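Local coordinates for putative xanthine dehydrogenase YAGS fad-binding subunit (Escherichia coli, PDB 5G5G), which probably oxidises aldehydes in the periplasm, serving as the subunit of a molybdenum-dependent aldehyde oxidase that holds the pterin cytosine dinucleotide cofactor, at residues C[382-387]-C[397-402]; C[325-330]-C[378-383]; C[402-407]-C[608-613]. All blocks are in the same frame, centred on the assembly; numbering follows the deposited sequence.

All three contacts lie on the same side of the chain's centre, around two successive helices, 376-382 and 401-412. Interaction 2 fastens the end of the first helix to the loop before strand 331-340; interaction 1 begins where that helix ends, sharing L382 and N383, and joins the connecting loop to the start of the second; interaction 3 shares I402 and lays the second helix on strand 602-612. The centres of interactions 1 and 2 are about 8 Å apart, those of 1 and 3 about 12 Å, and those of 2 and 3 about 15 Å. Together they connect the loop before strand 331-340, through both helices, to a sheet strand leading to the cofactor pocket.

Interaction 1 (C[382-387]-C[397-402]); sequences LNDTQV and SRRQLI
Segments 382-387 and 397-402 pass each other in opposite directions, with CA atoms 7.2 Å apart between D384 and I402 and 6.6 Å apart between Q386 and R399, so side chains rather than paired backbones make the join. R399 is the centre of it. With CG anti to the backbone N (chi1 170°) and the chain extended as far as NE, it lays one face of its guanidinium against the backbone N and O of T385. D384 receives it in a side-on salt bridge in which a single oxygen takes both donors: R399 NE lies 2.8 Å and R399 NH2 2.9 Å from D384 OD1. Both bonds are bent and come from the same face of the carboxylate, whose plane is turned 66° from the guanidinium.

That leaves D384 OD2 for Q386, whose NE2 meets the syn lone pair at 2.9 Å in an almost straight bond (176°). A glutamine suits this place because its chain, bent at chi2, can fold back and spend the other N-H of NE2 on R399 O, 3.2 Å away; Q386 OE1 is linked through water 2 to R399 N. Over one face of the guanidinium stands the carbonyl of T385, its O 3.0 Å from R399 CZ, where it probably steadies the positive charge, though the angles to NE and NH1 are too poor for hydrogen bonds. I402 CD1 packs 3.7 Å from D384 CB. Water 1 connects D384 OD1 with I402 N.

The buried guanidinium is further satisfied by L326 O, bound by NH2, and L325 O, bound by NH1. The contact thus bridges the end of helix 376-382 and the start of helix 401-412, with Q400 at its N-cap position, while F586 of strand 584-596 touches R399 and L401.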
ATOM      1  N   LEU C 382      -7.363  16.889 -31.984  1.00 16.76           N
ATOM      2  CA  LEU C 382      -7.366  16.640 -33.407  1.00 18.48           C
ATOM      3  C   LEU C 382      -7.723  15.204 -33.780  1.00 17.47           C
ATOM      4  O   LEU C 382      -8.264  14.989 -34.857  1.00 17.08           O
ATOM      5  CB  LEU C 382      -5.990  16.945 -33.962  1.00 20.19           C
ATOM      6  CG  LEU C 382      -5.742  17.047 -35.421  1.00 24.72           C
ATOM      7  CD1 LEU C 382      -6.371  18.366 -35.896  1.00 25.69           C
ATOM      8  CD2 LEU C 382      -4.231  17.029 -35.700  1.00 26.11           C
ATOM      9  N   ASN C 383      -7.295  14.245 -32.937  1.00 15.99           N
ATOM     10  CA  ASN C 383      -7.456  12.804 -33.171  1.00 15.79           C
ATOM     11  C   ASN C 383      -8.601  12.145 -32.362  1.00 15.62           C
ATOM     12  O   ASN C 383      -8.635  10.931 -32.142  1.00 15.14           O
ATOM     13  CB  ASN C 383      -6.093  12.133 -32.895  1.00 15.08           C
ATOM     14  CG  ASN C 383      -5.133  12.386 -34.020  1.00 15.49           C
ATOM     15  OD1 ASN C 383      -5.403  11.962 -35.132  1.00 16.74           O
ATOM     16  ND2 ASN C 383      -4.100  13.198 -33.785  1.00 14.83           N
ATOM     17  N   ASP C 384      -9.547  12.967 -31.888  1.00 15.31           N
ATOM     18  CA  ASP C 384     -10.738  12.450 -31.196  1.00 15.02           C
ATOM     19  C   ASP C 384     -11.529  11.622 -32.202  1.00 14.99           C
ATOM     20  O   ASP C 384     -11.507  11.907 -33.394  1.00 15.81           O
ATOM     21  CB  ASP C 384     -11.610  13.627 -30.751  1.00 15.75           C
ATOM     22  CG  ASP C 384     -12.841  13.184 -29.916  1.00 16.01           C
ATOM     23  OD1 ASP C 384     -12.583  12.642 -28.841  1.00 16.50           O
ATOM     24  OD2 ASP C 384     -14.006  13.395 -30.372  1.00 17.24           O
ATOM     25  N   THR C 385     -12.176  10.578 -31.728  1.00 14.61           N
ATOM     26  CA  THR C 385     -13.128   9.807 -32.502  1.00 15.18           C
ATOM     27  C   THR C 385     -14.411   9.679 -31.667  1.00 15.32           C
ATOM     28  O   THR C 385     -14.373   9.282 -30.529  1.00 14.78           O
ATOM     29  CB  THR C 385     -12.581   8.428 -32.949  1.00 15.50           C
ATOM     30  OG1 THR C 385     -13.612   7.706 -33.674  1.00 16.36           O
ATOM     31  CG2 THR C 385     -12.105   7.592 -31.823  1.00 15.24           C
ATOM     32  N   GLN C 386     -15.533  10.052 -32.280  1.00 15.98           N
ATOM     33  CA  GLN C 386     -16.855   9.936 -31.685  1.00 16.52           C
ATOM     34  C   GLN C 386     -17.571   8.603 -32.041  1.00 16.68           C
ATOM     35  O   GLN C 386     -18.722   8.377 -31.641  1.00 16.49           O
ATOM     36  CB  GLN C 386     -17.704  11.149 -32.114  1.00 17.51           C
ATOM     37  CG  GLN C 386     -17.243  12.448 -31.493  1.00 18.04           C
ATOM     38  CD  GLN C 386     -17.563  12.533 -30.005  1.00 19.35           C
ATOM     39  OE1 GLN C 386     -18.705  12.273 -29.600  1.00 21.06           O
ATOM     40  NE2 GLN C 386     -16.561  12.832 -29.184  1.00 18.32           N
ATOM     41  N   VAL C 387     -16.886   7.766 -32.830  1.00 16.82           N
ATOM     42  CA  VAL C 387     -17.378   6.463 -33.224  1.00 17.22           C
ATOM     43  C   VAL C 387     -16.306   5.416 -32.988  1.00 17.57           C
ATOM     44  O   VAL C 387     -15.139   5.744 -32.810  1.00 16.87           O
ATOM     45  CB  VAL C 387     -17.814   6.447 -34.700  1.00 18.30           C
ATOM     46  CG1 VAL C 387     -18.918   7.503 -34.989  1.00 18.98           C
ATOM     47  CG2 VAL C 387     -16.613   6.679 -35.654  1.00 19.21           C
ATOM     48  N   SER C 397     -21.742   6.353 -26.612  1.00 15.65           N
ATOM     49  CA  SER C 397     -23.020   6.800 -25.995  1.00 17.16           C
ATOM     50  C   SER C 397     -22.954   8.278 -25.725  1.00 19.10           C
ATOM     51  O   SER C 397     -23.920   9.055 -25.965  1.00 20.55           O
ATOM     52  CB  SER C 397     -23.332   6.008 -24.719  1.00 16.79           C
ATOM     53  OG  SER C 397     -22.258   6.086 -23.829  1.00 14.78           O
ATOM     54  N   ARG C 398     -21.809   8.644 -25.214  1.00 19.77           N
ATOM     55  CA  ARG C 398     -21.333   9.997 -25.209  1.00 20.91           C
ATOM     56  C   ARG C 398     -19.873  10.082 -24.845  1.00 19.56           C
ATOM     57  O   ARG C 398     -19.335   9.272 -24.081  1.00 18.95           O
ATOM     58  CB  ARG C 398     -22.113  10.911 -24.322  1.00 23.12           C
ATOM     59  CG  ARG C 398     -22.086  10.687 -22.864  1.00 22.79           C
ATOM     60  CD  ARG C 398     -23.051  11.697 -22.206  1.00 24.89           C
ATOM     61  NE  ARG C 398     -22.604  13.107 -22.431  1.00 27.10           N
ATOM     62  CZ  ARG C 398     -23.168  14.208 -21.911  1.00 26.53           C
ATOM     63  NH1 ARG C 398     -24.182  14.114 -21.061  1.00 24.16           N
ATOM     64  NH2 ARG C 398     -22.657  15.411 -22.187  1.00 27.03           N
ATOM     65  N   ARG C 399     -19.228  11.093 -25.383  1.00 17.42           N
ATOM     66  CA  ARG C 399     -17.782  11.129 -25.254  1.00 17.45           C
ATOM     67  C   ARG C 399     -17.360  12.572 -25.213  1.00 17.23           C
ATOM     68  O   ARG C 399     -17.514  13.271 -26.209  1.00 16.91           O
ATOM     69  CB  ARG C 399     -17.104  10.404 -26.430  1.00 16.62           C
ATOM     70  CG  ARG C 399     -15.603  10.636 -26.467  1.00 15.89           C
ATOM     71  CD  ARG C 399     -14.948   9.726 -27.477  1.00 16.25           C
ATOM     72  NE  ARG C 399     -13.609  10.209 -27.794  1.00 15.66           N
ATOM     73  CZ  ARG C 399     -12.576   9.447 -28.139  1.00 15.92           C
ATOM     74  NH1 ARG C 399     -12.671   8.131 -28.150  1.00 15.83           N
ATOM     75  NH2 ARG C 399     -11.420  10.042 -28.462  1.00 16.30           N
ATOM     76  N   GLN C 400     -16.778  12.932 -24.067  1.00 17.65           N
ATOM     77  CA  GLN C 400     -16.350  14.280 -23.773  1.00 19.60           C
ATOM     78  C   GLN C 400     -14.863  14.363 -23.448  1.00 17.73           C
ATOM     79  O   GLN C 400     -14.467  15.188 -22.602  1.00 16.81           O
ATOM     80  CB  GLN C 400     -17.122  14.809 -22.554  1.00 22.47           C
ATOM     81  CG  GLN C 400     -18.586  14.802 -22.784  1.00 27.18           C
ATOM     82  CD  GLN C 400     -19.290  15.741 -21.841  1.00 32.42           C
ATOM     83  OE1 GLN C 400     -19.638  16.858 -22.247  1.00 40.41           O
ATOM     84  NE2 GLN C 400     -19.510  15.310 -20.594  1.00 29.62           N
ATOM     85  N   LEU C 401     -14.030  13.543 -24.116  1.00 16.25           N
ATOM     86  CA  LEU C 401     -12.624  13.628 -23.880  1.00 15.93           C
ATOM     87  C   LEU C 401     -12.079  15.020 -24.199  1.00 15.13           C
ATOM     88  O   LEU C 401     -11.277  15.568 -23.427  1.00 14.62           O
ATOM     89  CB  LEU C 401     -11.859  12.587 -24.687  1.00 16.33           C
ATOM     90  CG  LEU C 401     -10.336  12.659 -24.549  1.00 16.86           C
ATOM     91  CD1 LEU C 401      -9.881  12.350 -23.119  1.00 17.25           C
ATOM     92  CD2 LEU C 401      -9.690  11.683 -25.518  1.00 17.94           C
ATOM     93  N   ILE C 402     -12.484  15.567 -25.354  1.00 14.84           N
ATOM     94  CA  ILE C 402     -12.070  16.920 -25.740  1.00 15.04           C
ATOM     95  C   ILE C 402     -12.308  17.903 -24.614  1.00 15.00           C
ATOM     96  O   ILE C 402     -11.402  18.667 -24.189  1.00 14.32           O
ATOM     97  CB  ILE C 402     -12.795  17.357 -27.018  1.00 15.73           C
ATOM     98  CG1 ILE C 402     -12.347  16.516 -28.241  1.00 15.97           C
ATOM     99  CG2 ILE C 402     -12.587  18.831 -27.271  1.00 15.97           C
ATOM    100  CD1 ILE C 402     -13.043  16.849 -29.562  1.00 17.08           C
TER
HETATM  101  O   HOH W   1     -14.241  13.932 -27.018  1.00 15.68           O
HETATM  102  O   HOH W   2     -20.440  12.666 -27.424  1.00 30.38           O

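Interaction 2 (C[325-330]-C[378-383]); sequences LLYAGA and EFRILN
A328 N gives N383 O a nearly straight hydrogen bond of 2.8 Å (173°), the main polar tie between the loop and the end of the helix. The same carbonyl oxygen lies 3.4 Å from Y327 CA in a CA-H...O contact and sits at the edge of the Y327 ring, in its plane. Farther out along the ring, Y327 CE1 rests 3.8 Å from R380 CG, and Y327 OH takes a weak bond from R380 NE at 3.1 Å, with ring and guanidinium planes 63° apart. The stronger partner of both is E362, whose carboxylate forms a salt bridge with R380 and a hydrogen bond with Y327 OH. A phenylalanine in place of Y327 would probably leave E362 without its hydroxyl partner and cost R380 NE its weak second acceptor.

N383 is positioned by its amide: ND2 reaches F379 O at 3.0 Å while lying above the centre of the F379 ring, and G297 O and I299 N hold the group from outside. L326 CG lies over one face of the tyrosine ring, off-centre toward its rim. Around the contact, helix 354-372 supplies I365 beside Y327 and R380, strand 429-441 brings A437 and V435, and L401 of helix 401-412 touches L326.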
ATOM      1  N   LEU C 325      -9.929   2.089 -29.416  1.00 16.07           N
ATOM      2  CA  LEU C 325     -11.080   3.026 -29.263  1.00 16.39           C
ATOM      3  C   LEU C 325     -10.700   4.473 -28.982  1.00 16.03           C
ATOM      4  O   LEU C 325     -11.514   5.383 -29.212  1.00 16.80           O
ATOM      5  CB  LEU C 325     -11.975   2.554 -28.081  1.00 15.76           C
ATOM      6  CG  LEU C 325     -12.757   1.299 -28.381  1.00 16.95           C
ATOM      7  CD1 LEU C 325     -13.386   0.715 -27.110  1.00 16.92           C
ATOM      8  CD2 LEU C 325     -13.817   1.514 -29.432  1.00 17.61           C
ATOM      9  N   LEU C 326      -9.511   4.716 -28.453  1.00 15.91           N
ATOM     10  CA  LEU C 326      -9.233   6.043 -27.947  1.00 15.54           C
ATOM     11  C   LEU C 326      -8.989   7.070 -29.054  1.00 16.00           C
ATOM     12  O   LEU C 326      -9.557   8.137 -28.973  1.00 17.16           O
ATOM     13  CB  LEU C 326      -8.078   6.028 -26.937  1.00 15.58           C
ATOM     14  CG  LEU C 326      -7.803   7.323 -26.123  1.00 15.15           C
ATOM     15  CD1 LEU C 326      -9.055   7.896 -25.484  1.00 14.95           C
ATOM     16  CD2 LEU C 326      -6.775   7.046 -25.032  1.00 15.04           C
ATOM     17  N   TYR C 327      -8.181   6.772 -30.076  1.00 15.24           N
ATOM     18  CA  TYR C 327      -7.847   7.781 -31.065  1.00 15.08           C
ATOM     19  C   TYR C 327      -8.297   7.353 -32.454  1.00 15.30           C
ATOM     20  O   TYR C 327      -8.403   6.172 -32.727  1.00 14.69           O
ATOM     21  CB  TYR C 327      -6.364   8.107 -31.070  1.00 15.07           C
ATOM     22  CG  TYR C 327      -5.900   8.591 -29.728  1.00 14.31           C
ATOM     23  CD1 TYR C 327      -6.300   9.798 -29.263  1.00 14.32           C
ATOM     24  CD2 TYR C 327      -5.060   7.810 -28.945  1.00 14.06           C
ATOM     25  CE1 TYR C 327      -5.900  10.271 -28.009  1.00 14.56           C
ATOM     26  CE2 TYR C 327      -4.613   8.284 -27.686  1.00 14.06           C
ATOM     27  CZ  TYR C 327      -5.039   9.509 -27.230  1.00 14.23           C
ATOM     28  OH  TYR C 327      -4.671   9.993 -25.994  1.00 14.28           O
ATOM     29  N   ALA C 328      -8.638   8.340 -33.291  1.00 15.24           N
ATOM     30  CA  ALA C 328      -8.945   8.093 -34.669  1.00 15.63           C
ATOM     31  C   ALA C 328      -7.717   7.518 -35.400  1.00 16.00           C
ATOM     32  O   ALA C 328      -6.561   7.651 -34.931  1.00 15.87           O
ATOM     33  CB  ALA C 328      -9.415   9.358 -35.368  1.00 16.03           C
ATOM     34  N   GLY C 329      -8.007   6.859 -36.514  1.00 15.26           N
ATOM     35  CA  GLY C 329      -6.984   6.294 -37.417  1.00 15.76           C
ATOM     36  C   GLY C 329      -7.609   5.191 -38.235  1.00 16.10           C
ATOM     37  O   GLY C 329      -8.146   4.245 -37.648  1.00 16.06           O
ATOM     38  N   ALA C 330      -7.480   5.265 -39.555  1.00 16.52           N
ATOM     39  CA  ALA C 330      -8.151   4.286 -40.421  1.00 17.24           C
ATOM     40  C   ALA C 330      -7.435   2.941 -40.516  1.00 17.67           C
ATOM     41  O   ALA C 330      -8.033   1.934 -40.977  1.00 18.96           O
ATOM     42  CB  ALA C 330      -8.352   4.888 -41.801  1.00 18.16           C
ATOM     43  N   GLU C 378      -3.729  19.638 -27.956  1.00 17.93           N
ATOM     44  CA  GLU C 378      -4.309  19.830 -29.286  1.00 19.18           C
ATOM     45  C   GLU C 378      -4.210  18.585 -30.165  1.00 17.32           C
ATOM     46  O   GLU C 378      -5.098  18.311 -30.962  1.00 16.07           O
ATOM     47  CB  GLU C 378      -3.642  21.004 -30.011  1.00 22.84           C
ATOM     48  CG  GLU C 378      -4.026  22.372 -29.418  1.00 27.67           C
ATOM     49  CD  GLU C 378      -5.544  22.665 -29.435  1.00 30.63           C
ATOM     50  OE1 GLU C 378      -6.322  22.187 -30.308  1.00 33.86           O
ATOM     51  OE2 GLU C 378      -5.972  23.400 -28.534  1.00 37.50           O
ATOM     52  N   PHE C 379      -3.109  17.836 -30.003  1.00 16.31           N
ATOM     53  CA  PHE C 379      -2.913  16.631 -30.775  1.00 15.71           C
ATOM     54  C   PHE C 379      -3.982  15.592 -30.498  1.00 14.74           C
ATOM     55  O   PHE C 379      -4.452  14.958 -31.400  1.00 14.41           O
ATOM     56  CB  PHE C 379      -1.512  16.029 -30.508  1.00 16.10           C
ATOM     57  CG  PHE C 379      -1.171  14.878 -31.405  1.00 16.25           C
ATOM     58  CD1 PHE C 379      -0.780  15.101 -32.715  1.00 17.32           C
ATOM     59  CD2 PHE C 379      -1.217  13.579 -30.933  1.00 16.37           C
ATOM     60  CE1 PHE C 379      -0.451  14.052 -33.557  1.00 17.20           C
ATOM     61  CE2 PHE C 379      -0.845  12.522 -31.759  1.00 16.64           C
ATOM     62  CZ  PHE C 379      -0.470  12.749 -33.064  1.00 16.76           C
ATOM     63  N   ARG C 380      -4.324  15.400 -29.234  1.00 14.27           N
ATOM     64  CA  ARG C 380      -5.408  14.483 -28.833  1.00 14.08           C
ATOM     65  C   ARG C 380      -6.752  14.990 -29.304  1.00 14.37           C
ATOM     66  O   ARG C 380      -7.556  14.211 -29.802  1.00 14.32           O
ATOM     67  CB  ARG C 380      -5.390  14.246 -27.328  1.00 13.44           C
ATOM     68  CG  ARG C 380      -4.168  13.496 -26.855  1.00 13.46           C
ATOM     69  CD  ARG C 380      -4.230  13.302 -25.335  1.00 13.30           C
ATOM     70  NE  ARG C 380      -3.158  12.408 -24.875  1.00 13.58           N
ATOM     71  CZ  ARG C 380      -1.886  12.781 -24.728  1.00 14.68           C
ATOM     72  NH1 ARG C 380      -1.509  14.030 -24.961  1.00 15.47           N
ATOM     73  NH2 ARG C 380      -0.975  11.891 -24.303  1.00 15.00           N
ATOM     74  N   ILE C 381      -6.990  16.296 -29.251  1.00 15.16           N
ATOM     75  CA  ILE C 381      -8.265  16.845 -29.702  1.00 15.54           C
ATOM     76  C   ILE C 381      -8.415  16.582 -31.201  1.00 16.53           C
ATOM     77  O   ILE C 381      -9.494  16.157 -31.651  1.00 16.71           O
ATOM     78  CB  ILE C 381      -8.392  18.343 -29.328  1.00 15.94           C
ATOM     79  CG1 ILE C 381      -8.545  18.464 -27.799  1.00 15.66           C
ATOM     80  CG2 ILE C 381      -9.611  18.990 -30.013  1.00 16.14           C
ATOM     81  CD1 ILE C 381      -8.346  19.887 -27.268  1.00 16.33           C
ATOM     82  N   LEU C 382      -7.363  16.889 -31.984  1.00 16.76           N
ATOM     83  CA  LEU C 382      -7.366  16.640 -33.407  1.00 18.48           C
ATOM     84  C   LEU C 382      -7.723  15.204 -33.780  1.00 17.47           C
ATOM     85  O   LEU C 382      -8.264  14.989 -34.857  1.00 17.08           O
ATOM     86  CB  LEU C 382      -5.990  16.945 -33.962  1.00 20.19           C
ATOM     87  CG  LEU C 382      -5.742  17.047 -35.421  1.00 24.72           C
ATOM     88  CD1 LEU C 382      -6.371  18.366 -35.896  1.00 25.69           C
ATOM     89  CD2 LEU C 382      -4.231  17.029 -35.700  1.00 26.11           C
ATOM     90  N   ASN C 383      -7.295  14.245 -32.937  1.00 15.99           N
ATOM     91  CA  ASN C 383      -7.456  12.804 -33.171  1.00 15.79           C
ATOM     92  C   ASN C 383      -8.601  12.145 -32.362  1.00 15.62           C
ATOM     93  O   ASN C 383      -8.635  10.931 -32.142  1.00 15.14           O
ATOM     94  CB  ASN C 383      -6.093  12.133 -32.895  1.00 15.08           C
ATOM     95  CG  ASN C 383      -5.133  12.386 -34.020  1.00 15.49           C
ATOM     96  OD1 ASN C 383      -5.403  11.962 -35.132  1.00 16.74           O
ATOM     97  ND2 ASN C 383      -4.100  13.198 -33.785  1.00 14.83           N
TER

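Interaction 3 (C[402-407]-C[608-613]); sequences IECLRT and LAVCAA
C404 and V610 interlock where helix 402-407 lies on strand 608-612. The fork of V610 faces the helix backbone: its CB lies 3.7 Å from C404 O, both methyls approach that same oxygen, and CG1 comes 3.8 Å from C404 CA. The thiol of C404 turns instead along the strand. Its SG stands beside the backbone N (chi1 -71°), which brings it 3.5 Å from V610 O and 3.8 Å from A612 CB. Small residues suit this interface: cysteine and alanine fill it without holding the helix off, and the two axes approach to 7.7 Å. A turn later, T407 CG2 meets V610 CG1 at 4.2 Å, while T407 OG1 is bound to E403 O at 2.8 Å. That carbonyl also accepts T407 N from the opposite face, so the threonine satisfies its hydroxyl within the helix and offers its methyl to the strand.

V610 and A612 point toward the helix and C611 away from it, the alternation expected of a strand. Running nearly antiparallel to the strand (154°), the helix covers one face of a mixed sheet, as in layered alpha/beta folds. Just past the strand, A613 touches the pterin cytosine dinucleotide, so the strand that carries the helix runs on into the cofactor pocket.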
ATOM      1  N   ILE C 402     -12.484  15.567 -25.354  1.00 14.84           N
ATOM      2  CA  ILE C 402     -12.070  16.920 -25.740  1.00 15.04           C
ATOM      3  C   ILE C 402     -12.308  17.903 -24.614  1.00 15.00           C
ATOM      4  O   ILE C 402     -11.402  18.667 -24.189  1.00 14.32           O
ATOM      5  CB  ILE C 402     -12.795  17.357 -27.018  1.00 15.73           C
ATOM      6  CG1 ILE C 402     -12.347  16.516 -28.241  1.00 15.97           C
ATOM      7  CG2 ILE C 402     -12.587  18.831 -27.271  1.00 15.97           C
ATOM      8  CD1 ILE C 402     -13.043  16.849 -29.562  1.00 17.08           C
ATOM      9  N   GLU C 403     -13.538  17.861 -24.078  1.00 14.99           N
ATOM     10  CA  GLU C 403     -13.915  18.757 -22.982  1.00 16.23           C
ATOM     11  C   GLU C 403     -13.156  18.519 -21.668  1.00 15.13           C
ATOM     12  O   GLU C 403     -12.834  19.505 -20.956  1.00 15.18           O
ATOM     13  CB  GLU C 403     -15.423  18.693 -22.782  1.00 17.95           C
ATOM     14  CG  GLU C 403     -16.173  19.292 -23.951  1.00 20.57           C
ATOM     15  CD  GLU C 403     -16.459  18.338 -25.146  1.00 23.07           C
ATOM     16  OE1 GLU C 403     -16.093  17.125 -25.150  1.00 22.06           O
ATOM     17  OE2 GLU C 403     -17.018  18.888 -26.153  1.00 28.70           O
ATOM     18  N   CYS C 404     -12.836  17.255 -21.361  1.00 14.47           N
ATOM     19  CA  CYS C 404     -11.940  16.973 -20.251  1.00 14.33           C
ATOM     20  C   CYS C 404     -10.584  17.689 -20.439  1.00 14.00           C
ATOM     21  O   CYS C 404     -10.065  18.385 -19.540  1.00 13.30           O
ATOM     22  CB  CYS C 404     -11.699  15.498 -20.078  1.00 15.06           C
ATOM     23  SG  CYS C 404     -13.145  14.625 -19.445  1.00 16.57           S
ATOM     24  N   LEU C 405     -10.038  17.576 -21.653  1.00 13.58           N
ATOM     25  CA  LEU C 405      -8.731  18.119 -21.915  1.00 13.85           C
ATOM     26  C   LEU C 405      -8.753  19.629 -21.919  1.00 14.77           C
ATOM     27  O   LEU C 405      -7.870  20.284 -21.335  1.00 14.26           O
ATOM     28  CB  LEU C 405      -8.205  17.566 -23.213  1.00 14.40           C
ATOM     29  CG  LEU C 405      -7.820  16.103 -23.167  1.00 14.04           C
ATOM     30  CD1 LEU C 405      -7.621  15.642 -24.570  1.00 14.57           C
ATOM     31  CD2 LEU C 405      -6.568  15.870 -22.328  1.00 14.57           C
ATOM     32  N   ARG C 406      -9.756  20.218 -22.562  1.00 16.23           N
ATOM     33  CA  ARG C 406      -9.838  21.710 -22.608  1.00 17.73           C
ATOM     34  C   ARG C 406     -10.081  22.327 -21.236  1.00 17.08           C
ATOM     35  O   ARG C 406      -9.422  23.314 -20.839  1.00 16.81           O
ATOM     36  CB  ARG C 406     -10.906  22.202 -23.614  1.00 20.83           C
ATOM     37  CG  ARG C 406     -10.598  21.940 -25.081  1.00 23.70           C
ATOM     38  CD  ARG C 406     -11.465  22.819 -25.977  1.00 29.32           C
ATOM     39  NE  ARG C 406     -10.969  22.866 -27.358  1.00 33.98           N
ATOM     40  CZ  ARG C 406     -11.666  22.560 -28.455  1.00 38.23           C
ATOM     41  NH1 ARG C 406     -12.968  22.215 -28.419  1.00 41.56           N
ATOM     42  NH2 ARG C 406     -11.052  22.645 -29.634  1.00 41.84           N
ATOM     43  N   THR C 407     -10.999  21.731 -20.472  1.00 16.53           N
ATOM     44  CA  THR C 407     -11.292  22.201 -19.119  1.00 16.34           C
ATOM     45  C   THR C 407     -10.069  22.062 -18.247  1.00 15.39           C
ATOM     46  O   THR C 407      -9.701  23.010 -17.521  1.00 15.49           O
ATOM     47  CB  THR C 407     -12.451  21.405 -18.492  1.00 16.99           C
ATOM     48  OG1 THR C 407     -13.630  21.617 -19.272  1.00 17.96           O
ATOM     49  CG2 THR C 407     -12.738  21.828 -17.041  1.00 16.89           C
ATOM     50  N   LEU C 608      -4.053  17.495 -11.388  1.00 13.64           N
ATOM     51  CA  LEU C 608      -5.443  17.763 -11.726  1.00 13.56           C
ATOM     52  C   LEU C 608      -5.975  16.593 -12.541  1.00 13.20           C
ATOM     53  O   LEU C 608      -5.325  16.151 -13.480  1.00 12.69           O
ATOM     54  CB  LEU C 608      -5.616  19.054 -12.508  1.00 14.29           C
ATOM     55  CG  LEU C 608      -7.015  19.340 -13.075  1.00 15.37           C
ATOM     56  CD1 LEU C 608      -8.034  19.551 -11.969  1.00 15.79           C
ATOM     57  CD2 LEU C 608      -6.978  20.547 -14.004  1.00 15.27           C
ATOM     58  N   ALA C 609      -7.136  16.082 -12.184  1.00 12.70           N
ATOM     59  CA  ALA C 609      -7.889  15.135 -13.028  1.00 12.89           C
ATOM     60  C   ALA C 609      -9.246  15.756 -13.398  1.00 13.47           C
ATOM     61  O   ALA C 609      -9.999  16.177 -12.514  1.00 12.45           O
ATOM     62  CB  ALA C 609      -8.125  13.837 -12.304  1.00 13.49           C
ATOM     63  N   VAL C 610      -9.562  15.767 -14.685  1.00 12.98           N
ATOM     64  CA  VAL C 610     -10.874  16.122 -15.130  1.00 13.77           C
ATOM     65  C   VAL C 610     -11.534  14.864 -15.731  1.00 13.96           C
ATOM     66  O   VAL C 610     -11.037  14.293 -16.706  1.00 13.66           O
ATOM     67  CB  VAL C 610     -10.856  17.291 -16.141  1.00 14.10           C
ATOM     68  CG1 VAL C 610     -12.275  17.684 -16.520  1.00 14.94           C
ATOM     69  CG2 VAL C 610     -10.086  18.526 -15.598  1.00 14.71           C
ATOM     70  N   CYS C 611     -12.656  14.430 -15.128  1.00 13.78           N
ATOM     71  CA  CYS C 611     -13.307  13.171 -15.457  1.00 13.65           C
ATOM     72  C   CYS C 611     -14.716  13.340 -15.992  1.00 14.06           C
ATOM     73  O   CYS C 611     -15.501  14.207 -15.500  1.00 14.32           O
ATOM     74  CB  CYS C 611     -13.382  12.342 -14.178  1.00 14.41           C
ATOM     75  SG  CYS C 611     -11.783  11.954 -13.524  1.00 16.05           S
ATOM     76  N   ALA C 612     -15.050  12.470 -16.948  1.00 13.48           N
ATOM     77  CA  ALA C 612     -16.399  12.311 -17.487  1.00 14.17           C
ATOM     78  C   ALA C 612     -16.818  10.852 -17.287  1.00 14.08           C
ATOM     79  O   ALA C 612     -16.344   9.941 -17.994  1.00 13.69           O
ATOM     80  CB  ALA C 612     -16.418  12.688 -18.949  1.00 15.04           C
ATOM     81  N   ALA C 613     -17.658  10.636 -16.262  1.00 14.03           N
ATOM     82  CA  ALA C 613     -18.023   9.293 -15.805  1.00 13.59           C
ATOM     83  C   ALA C 613     -19.536   9.194 -15.562  1.00 13.60           C
ATOM     84  O   ALA C 613     -20.034   8.618 -14.587  1.00 13.43           O
ATOM     85  CB  ALA C 613     -17.234   8.985 -14.546  1.00 13.90           C
TER